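PDB 3BCI: disulfide bond protein A from Staphylococcus aureus, which probably acts as a thiol:disulfide oxidoreductase of the DsbA type, using a redox-active cysteine pair in oxidative protein folding. Local coordinates for residues 15-20 with 49-54; 53-58 with 137-142. All coordinates share one frame; numbering follows the deposited sequence.

Interaction 1. Residues 15-20 with 49-54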
ATOM      1  N   VAL A  15       7.826  -5.153   8.521  1.00 21.36           N
ATOM      2  CA  VAL A  15       6.408  -5.495   8.541  1.00 22.62           C
ATOM      3  C   VAL A  15       5.877  -5.463   7.109  1.00 26.84           C
ATOM      4  O   VAL A  15       5.935  -4.430   6.436  1.00 24.56           O
ATOM      5  CB  VAL A  15       5.604  -4.498   9.403  1.00 25.90           C
ATOM      6  CG1 VAL A  15       4.122  -4.858   9.372  1.00 16.26           C
ATOM      7  CG2 VAL A  15       6.133  -4.505  10.841  1.00 23.95           C
ATOM      8  N   VAL A  16       5.366  -6.599   6.644  1.00 22.65           N
ATOM      9  CA  VAL A  16       4.836  -6.694   5.289  1.00 19.81           C
ATOM     10  C   VAL A  16       3.344  -6.998   5.309  1.00 23.02           C
ATOM     11  O   VAL A  16       2.892  -7.925   5.990  1.00 24.32           O
ATOM     12  CB  VAL A  16       5.530  -7.813   4.478  1.00 24.24           C
ATOM     13  CG1 VAL A  16       4.979  -7.834   3.051  1.00 25.47           C
ATOM     14  CG2 VAL A  16       7.037  -7.605   4.470  1.00 28.10           C
ATOM     15  N   VAL A  17       2.584  -6.206   4.564  1.00 22.02           N
ATOM     16  CA  VAL A  17       1.144  -6.404   4.463  1.00 21.67           C
ATOM     17  C   VAL A  17       0.837  -6.664   2.994  1.00 23.54           C
ATOM     18  O   VAL A  17       1.223  -5.880   2.125  1.00 22.05           O
ATOM     19  CB  VAL A  17       0.349  -5.160   4.938  1.00 25.05           C
ATOM     20  CG1 VAL A  17      -1.142  -5.305   4.574  1.00 22.90           C
ATOM     21  CG2 VAL A  17       0.488  -5.006   6.449  1.00 21.89           C
ATOM     22  N   TYR A  18       0.172  -7.784   2.729  1.00 22.25           N
ATOM     23  CA  TYR A  18      -0.211  -8.166   1.373  1.00 22.98           C
ATOM     24  C   TYR A  18      -1.667  -7.793   1.167  1.00 24.45           C
ATOM     25  O   TYR A  18      -2.506  -8.070   2.024  1.00 26.72           O
ATOM     26  CB  TYR A  18      -0.038  -9.675   1.183  1.00 21.35           C
ATOM     27  CG  TYR A  18       1.401 -10.130   1.146  1.00 27.89           C
ATOM     28  CD1 TYR A  18       2.127 -10.114  -0.047  1.00 24.06           C
ATOM     29  CD2 TYR A  18       2.032 -10.601   2.298  1.00 23.45           C
ATOM     30  CE1 TYR A  18       3.441 -10.564  -0.094  1.00 26.40           C
ATOM     31  CE2 TYR A  18       3.348 -11.050   2.266  1.00 31.34           C
ATOM     32  CZ  TYR A  18       4.046 -11.034   1.067  1.00 27.90           C
ATOM     33  OH  TYR A  18       5.330 -11.520   1.019  1.00 28.06           O
ATOM     34  N   GLY A  19      -1.972  -7.161   0.040  1.00 24.83           N
ATOM     35  CA  GLY A  19      -3.346  -6.780  -0.218  1.00 25.98           C
ATOM     36  C   GLY A  19      -3.615  -6.195  -1.590  1.00 22.17           C
ATOM     37  O   GLY A  19      -2.881  -6.435  -2.547  1.00 28.77           O
ATOM     38  N   ASP A  20      -4.686  -5.418  -1.672  1.00 25.15           N
ATOM     39  CA  ASP A  20      -5.105  -4.778  -2.915  1.00 23.45           C
ATOM     40  C   ASP A  20      -6.004  -3.622  -2.492  1.00 25.92           C
ATOM     41  O   ASP A  20      -6.827  -3.782  -1.592  1.00 23.39           O
ATOM     42  CB  ASP A  20      -5.896  -5.777  -3.774  1.00 24.49           C
ATOM     43  CG  ASP A  20      -6.211  -5.243  -5.163  1.00 27.28           C
ATOM     44  OD1 ASP A  20      -6.609  -4.067  -5.277  1.00 28.98           O
ATOM     45  OD2 ASP A  20      -6.070  -6.004  -6.142  1.00 30.62           O
ATOM     46  N   TYR A  49       8.112  -0.665   6.823  1.00 27.10           N
ATOM     47  CA  TYR A  49       6.787  -1.104   6.407  1.00 26.42           C
ATOM     48  C   TYR A  49       6.783  -1.283   4.899  1.00 28.33           C
ATOM     49  O   TYR A  49       7.329  -0.453   4.168  1.00 24.03           O
ATOM     50  CB  TYR A  49       5.723  -0.071   6.800  1.00 24.00           C
ATOM     51  CG  TYR A  49       4.370  -0.313   6.165  1.00 23.41           C
ATOM     52  CD1 TYR A  49       3.610  -1.445   6.482  1.00 27.51           C
ATOM     53  CD2 TYR A  49       3.856   0.579   5.224  1.00 22.26           C
ATOM     54  CE1 TYR A  49       2.367  -1.675   5.870  1.00 24.57           C
ATOM     55  CE2 TYR A  49       2.627   0.358   4.611  1.00 25.24           C
ATOM     56  CZ  TYR A  49       1.888  -0.765   4.937  1.00 25.88           C
ATOM     57  OH  TYR A  49       0.667  -0.963   4.333  1.00 29.04           O
ATOM     58  N   GLN A  50       6.185  -2.378   4.442  1.00 21.63           N
ATOM     59  CA  GLN A  50       6.091  -2.650   3.015  1.00 26.83           C
ATOM     60  C   GLN A  50       4.709  -3.176   2.675  1.00 24.16           C
ATOM     61  O   GLN A  50       4.212  -4.105   3.310  1.00 22.53           O
ATOM     62  CB  GLN A  50       7.144  -3.675   2.569  1.00 21.67           C
ATOM     63  CG  GLN A  50       6.959  -4.139   1.119  1.00 19.99           C
ATOM     64  CD  GLN A  50       8.081  -5.044   0.625  1.00 27.70           C
ATOM     65  OE1 GLN A  50       8.772  -5.689   1.415  1.00 28.63           O
ATOM     66  NE2 GLN A  50       8.253  -5.105  -0.692  1.00 23.84           N
ATOM     67  N   PHE A  51       4.089  -2.560   1.678  1.00 22.96           N
ATOM     68  CA  PHE A  51       2.770  -2.977   1.221  1.00 25.55           C
ATOM     69  C   PHE A  51       2.991  -3.664  -0.118  1.00 19.97           C
ATOM     70  O   PHE A  51       3.577  -3.073  -1.032  1.00 25.79           O
ATOM     71  CB  PHE A  51       1.856  -1.760   1.047  1.00 24.31           C
ATOM     72  CG  PHE A  51       0.466  -2.103   0.569  1.00 25.80           C
ATOM     73  CD1 PHE A  51      -0.409  -2.807   1.386  1.00 26.27           C
ATOM     74  CD2 PHE A  51       0.040  -1.730  -0.705  1.00 23.98           C
ATOM     75  CE1 PHE A  51      -1.692  -3.136   0.944  1.00 34.02           C
ATOM     76  CE2 PHE A  51      -1.238  -2.054  -1.158  1.00 30.52           C
ATOM     77  CZ  PHE A  51      -2.104  -2.759  -0.332  1.00 32.93           C
ATOM     78  N   VAL A  52       2.564  -4.918  -0.225  1.00 18.32           N
ATOM     79  CA  VAL A  52       2.719  -5.663  -1.472  1.00 22.58           C
ATOM     80  C   VAL A  52       1.325  -5.827  -2.057  1.00 23.34           C
ATOM     81  O   VAL A  52       0.491  -6.536  -1.497  1.00 20.61           O
ATOM     82  CB  VAL A  52       3.348  -7.056  -1.236  1.00 29.13           C
ATOM     83  CG1 VAL A  52       3.513  -7.780  -2.566  1.00 23.72           C
ATOM     84  CG2 VAL A  52       4.700  -6.910  -0.547  1.00 22.30           C
ATOM     85  N   ASN A  53       1.090  -5.167  -3.186  1.00 24.70           N
ATOM     86  CA  ASN A  53      -0.208  -5.173  -3.855  1.00 26.10           C
ATOM     87  C   ASN A  53      -0.332  -6.289  -4.887  1.00 29.95           C
ATOM     88  O   ASN A  53       0.348  -6.269  -5.912  1.00 23.69           O
ATOM     89  CB  ASN A  53      -0.409  -3.825  -4.545  1.00 24.01           C
ATOM     90  CG  ASN A  53      -1.848  -3.561  -4.913  1.00 20.92           C
ATOM     91  OD1 ASN A  53      -2.580  -4.469  -5.317  1.00 23.09           O
ATOM     92  ND2 ASN A  53      -2.262  -2.302  -4.795  1.00 19.09           N
ATOM     93  N   LEU A  54      -1.206  -7.257  -4.628  1.00 27.48           N
ATOM     94  CA  LEU A  54      -1.393  -8.360  -5.569  1.00 30.64           C
ATOM     95  C   LEU A  54      -2.105  -7.931  -6.859  1.00 32.38           C
ATOM     96  O   LEU A  54      -2.076  -8.656  -7.851  1.00 33.12           O
ATOM     97  CB  LEU A  54      -2.163  -9.516  -4.906  1.00 23.73           C
ATOM     98  CG  LEU A  54      -1.349 -10.499  -4.054  1.00 26.99           C
ATOM     99  CD1 LEU A  54      -0.897  -9.828  -2.759  1.00 25.26           C
ATOM    100  CD2 LEU A  54      -2.199 -11.731  -3.744  1.00 29.40           C
TER
HETATM  101  O   HOH W   1      -4.853  -1.904  -6.269  1.00 25.98           O
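The parallel strand pair of a beta-alpha-beta unit joins V15-G19 to Y49-N53, with helix 24-42 as the crossover. The backbones interlock in a ladder: Q50 N gives to V15 O, V17 N to Q50 O, V52 N to V17 O and G19 N to V52 O. L54 N to G19 O, at 2.8 Å, carries the pairing one residue past the strand.

On one face of the sheet, Y18 CG lies anti to the carbonyl carbon (chi1 -70°), which lays the ring alongside V52, CD1 3.5 Å from V52 CB. The L54 methyl CD1 sits at the edge of the Y18 ring. V16 CG1 meets V52 CG2 at 3.7 Å. On the other face, V17 CG2 touches the Y49 ring at its edge, 3.9 Å from CE1. The F51 ring stands obliquely beside G19, which has no side chain to crowd it; F51 CZ is 3.9 Å from D20 N. Helix 79-88 packs on this face, where Q83 binds the Y49 hydroxyl.

At the strand ends, one water links D20 OD1 and N53 ND2, while D20 OD1 also accepts from K22 N and N53 OD1 from A55 N. This is the N-terminal beta-alpha-beta motif of the thioredoxin fold.

Interaction 2. Residues 53-58 with 137-142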
ATOM      1  N   ASN A  53       1.090  -5.167  -3.186  1.00 24.70           N
ATOM      2  CA  ASN A  53      -0.208  -5.173  -3.855  1.00 26.10           C
ATOM      3  C   ASN A  53      -0.332  -6.289  -4.887  1.00 29.95           C
ATOM      4  O   ASN A  53       0.348  -6.269  -5.912  1.00 23.69           O
ATOM      5  CB  ASN A  53      -0.409  -3.825  -4.545  1.00 24.01           C
ATOM      6  CG  ASN A  53      -1.848  -3.561  -4.913  1.00 20.92           C
ATOM      7  OD1 ASN A  53      -2.580  -4.469  -5.317  1.00 23.09           O
ATOM      8  ND2 ASN A  53      -2.262  -2.302  -4.795  1.00 19.09           N
ATOM      9  N   LEU A  54      -1.206  -7.257  -4.628  1.00 27.48           N
ATOM     10  CA  LEU A  54      -1.393  -8.360  -5.569  1.00 30.64           C
ATOM     11  C   LEU A  54      -2.105  -7.931  -6.859  1.00 32.38           C
ATOM     12  O   LEU A  54      -2.076  -8.656  -7.851  1.00 33.12           O
ATOM     13  CB  LEU A  54      -2.163  -9.516  -4.906  1.00 23.73           C
ATOM     14  CG  LEU A  54      -1.349 -10.499  -4.054  1.00 26.99           C
ATOM     15  CD1 LEU A  54      -0.897  -9.828  -2.759  1.00 25.26           C
ATOM     16  CD2 LEU A  54      -2.199 -11.731  -3.744  1.00 29.40           C
ATOM     17  N   ALA A  55      -2.730  -6.754  -6.840  1.00 30.13           N
ATOM     18  CA  ALA A  55      -3.446  -6.217  -8.006  1.00 31.88           C
ATOM     19  C   ALA A  55      -4.211  -7.324  -8.721  1.00 31.63           C
ATOM     20  O   ALA A  55      -4.014  -7.549  -9.914  1.00 31.64           O
ATOM     21  CB  ALA A  55      -2.456  -5.563  -8.970  1.00 31.27           C
ATOM     22  N   PHE A  56      -5.097  -7.994  -7.994  1.00 32.55           N
ATOM     23  CA  PHE A  56      -5.845  -9.116  -8.547  1.00 38.07           C
ATOM     24  C   PHE A  56      -7.346  -8.917  -8.700  1.00 39.09           C
ATOM     25  O   PHE A  56      -8.038  -9.826  -9.154  1.00 34.15           O
ATOM     26  CB  PHE A  56      -5.607 -10.352  -7.673  1.00 38.46           C
ATOM     27  CG  PHE A  56      -6.268 -10.274  -6.319  1.00 41.49           C
ATOM     28  CD1 PHE A  56      -7.466 -10.942  -6.074  1.00 51.40           C
ATOM     29  CD2 PHE A  56      -5.706  -9.518  -5.295  1.00 37.81           C
ATOM     30  CE1 PHE A  56      -8.094 -10.861  -4.824  1.00 49.12           C
ATOM     31  CE2 PHE A  56      -6.326  -9.428  -4.044  1.00 39.83           C
ATOM     32  CZ  PHE A  56      -7.521 -10.101  -3.809  1.00 43.26           C
ATOM     33  N   LEU A  57      -7.857  -7.745  -8.338  1.00 34.33           N
ATOM     34  CA  LEU A  57      -9.292  -7.508  -8.423  1.00 34.39           C
ATOM     35  C   LEU A  57      -9.777  -6.652  -9.594  1.00 31.78           C
ATOM     36  O   LEU A  57     -10.749  -5.909  -9.466  1.00 36.70           O
ATOM     37  CB  LEU A  57      -9.779  -6.914  -7.099  1.00 27.07           C
ATOM     38  CG  LEU A  57      -9.659  -7.898  -5.927  1.00 36.91           C
ATOM     39  CD1 LEU A  57     -10.017  -7.211  -4.618  1.00 29.59           C
ATOM     40  CD2 LEU A  57     -10.585  -9.095  -6.177  1.00 29.89           C
ATOM     41  N   GLY A  58      -9.115  -6.766 -10.740  1.00 35.72           N
ATOM     42  CA  GLY A  58      -9.532  -5.986 -11.894  1.00 35.73           C
ATOM     43  C   GLY A  58      -8.372  -5.316 -12.601  1.00 40.56           C
ATOM     44  O   GLY A  58      -7.309  -5.124 -12.014  1.00 34.25           O
ATOM     45  N   LYS A 137       6.381  -6.113 -10.048  1.00 25.73           N
ATOM     46  CA  LYS A 137       7.187  -6.909  -9.134  1.00 26.79           C
ATOM     47  C   LYS A 137       6.389  -7.370  -7.916  1.00 28.77           C
ATOM     48  O   LYS A 137       6.581  -8.487  -7.435  1.00 27.92           O
ATOM     49  CB  LYS A 137       8.415  -6.112  -8.684  1.00 27.58           C
ATOM     50  CG  LYS A 137       9.443  -6.942  -7.922  1.00 31.24           C
ATOM     51  CD  LYS A 137      10.582  -6.082  -7.389  1.00 40.75           C
ATOM     52  CE  LYS A 137      11.643  -6.939  -6.702  1.00 45.90           C
ATOM     53  NZ  LYS A 137      12.722  -6.111  -6.085  1.00 47.65           N
ATOM     54  N   ASP A 138       5.498  -6.514  -7.421  1.00 24.24           N
ATOM     55  CA  ASP A 138       4.671  -6.864  -6.266  1.00 27.99           C
ATOM     56  C   ASP A 138       3.929  -8.179  -6.492  1.00 30.39           C
ATOM     57  O   ASP A 138       3.782  -8.990  -5.578  1.00 24.63           O
ATOM     58  CB  ASP A 138       3.647  -5.764  -5.984  1.00 22.87           C
ATOM     59  CG  ASP A 138       4.129  -4.758  -4.957  1.00 25.78           C
ATOM     60  OD1 ASP A 138       5.329  -4.786  -4.592  1.00 26.27           O
ATOM     61  OD2 ASP A 138       3.303  -3.931  -4.520  1.00 23.55           O
ATOM     62  N   LYS A 139       3.457  -8.400  -7.713  1.00 27.24           N
ATOM     63  CA  LYS A 139       2.732  -9.633  -7.994  1.00 29.31           C
ATOM     64  C   LYS A 139       3.673 -10.828  -7.907  1.00 24.03           C
ATOM     65  O   LYS A 139       3.287 -11.895  -7.439  1.00 31.53           O
ATOM     66  CB  LYS A 139       2.098  -9.568  -9.379  1.00 27.88           C
ATOM     67  CG  LYS A 139       1.263  -8.320  -9.592  1.00 39.14           C
ATOM     68  CD  LYS A 139       0.758  -8.247 -11.016  1.00 40.71           C
ATOM     69  CE  LYS A 139      -0.561  -8.966 -11.148  1.00 46.36           C
ATOM     70  NZ  LYS A 139      -0.802  -9.384 -12.552  1.00 59.98           N
ATOM     71  N   LYS A 140       4.906 -10.641  -8.367  1.00 29.68           N
ATOM     72  CA  LYS A 140       5.908 -11.699  -8.332  1.00 33.07           C
ATOM     73  C   LYS A 140       6.296 -11.992  -6.878  1.00 35.86           C
ATOM     74  O   LYS A 140       6.498 -13.146  -6.497  1.00 32.71           O
ATOM     75  CB  LYS A 140       7.145 -11.276  -9.131  1.00 32.53           C
ATOM     76  CG  LYS A 140       8.246 -12.322  -9.184  1.00 35.29           C
ATOM     77  CD  LYS A 140       9.427 -11.842 -10.007  1.00 44.04           C
ATOM     78  CE  LYS A 140      10.526 -12.886 -10.055  1.00 55.73           C
ATOM     79  NZ  LYS A 140      11.048 -13.198  -8.696  1.00 60.50           N
ATOM     80  N   ILE A 141       6.402 -10.944  -6.068  1.00 29.24           N
ATOM     81  CA  ILE A 141       6.758 -11.117  -4.664  1.00 28.77           C
ATOM     82  C   ILE A 141       5.711 -11.983  -3.962  1.00 29.38           C
ATOM     83  O   ILE A 141       6.049 -12.944  -3.270  1.00 25.17           O
ATOM     84  CB  ILE A 141       6.870  -9.751  -3.943  1.00 31.53           C
ATOM     85  CG1 ILE A 141       8.077  -8.978  -4.489  1.00 28.92           C
ATOM     86  CG2 ILE A 141       6.997  -9.960  -2.431  1.00 27.76           C
ATOM     87  CD1 ILE A 141       8.199  -7.552  -3.955  1.00 27.32           C
ATOM     88  N   ALA A 142       4.440 -11.646  -4.157  1.00 26.34           N
ATOM     89  CA  ALA A 142       3.347 -12.391  -3.543  1.00 26.80           C
ATOM     90  C   ALA A 142       3.318 -13.843  -4.011  1.00 29.62           C
ATOM     91  O   ALA A 142       3.014 -14.751  -3.235  1.00 24.85           O
ATOM     92  CB  ALA A 142       2.018 -11.717  -3.860  1.00 22.48           C
TER
HETATM   93  O   HOH W   2      -2.526  -7.193 -12.715  1.00 44.31           O
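D138 OD2 is gripped by two donors, the backbone N-H of N53 and NE2 of H69. The bond from N53 N is 2.9 Å to D138 OD2 and nearly straight, with 170° at the hydrogen. The donor comes from well above the carboxylate plane, 53° out of it. The D138 side chain leaves the helix toward N53, and its CB also packs on N53 O at 3.3 Å. Two bonds hold this buried oxygen in place. If H69 is protonated, its charge would probably favour the ionised carboxylate.

The other end of N53 shapes the turn. Its OD1 accepts from A55 N at 2.8 Å, closing an Asx turn just where strand 48-53 ends. The contact thus docks helix 130-144 of this thioredoxin-family protein onto the loop that leads from that strand to helix 61-74.

One helical turn after D138, the A142 methyl CB rests against L54, 3.6 Å from its branch carbon CG and equally close to CD1. L54 CG lies anti to the carbonyl carbon (chi1 -83°), and this torsion sets CG and CD1 against the A142 methyl. K139 lies beside the carbonyls of L54 and A55. Its chain bends at its third torsion, bringing CE to 3.6 Å from L54 O. A water accepts from K139 NZ and donates to A55 O, so the ammonium group reaches the A55 carbonyl through it.

Overall arrangement
Interactions 1 and 2 have centres 9 Å apart and share N53 and L54. Along the chain come strand 14-19, helix 24-42, strand 48-53, the loop of 53-58 and, much later, helix 130-144. Interaction 1 is central: strand 48-53 lies at one edge of the four-stranded sheet and pairs with 14-19. Interaction 2 lies at the C-terminal end of that strand and ties its exit loop to the helix. The two touch: D20 OD2 probably accepts from F56 N, and V52 CG1 packs on D138 O. D20 comes shortly before C23 and C26, the redox-active pair, known as a disulfide but apparently free thiols here. G19 touches this pair and L54 lies near it, so both interactions border that site.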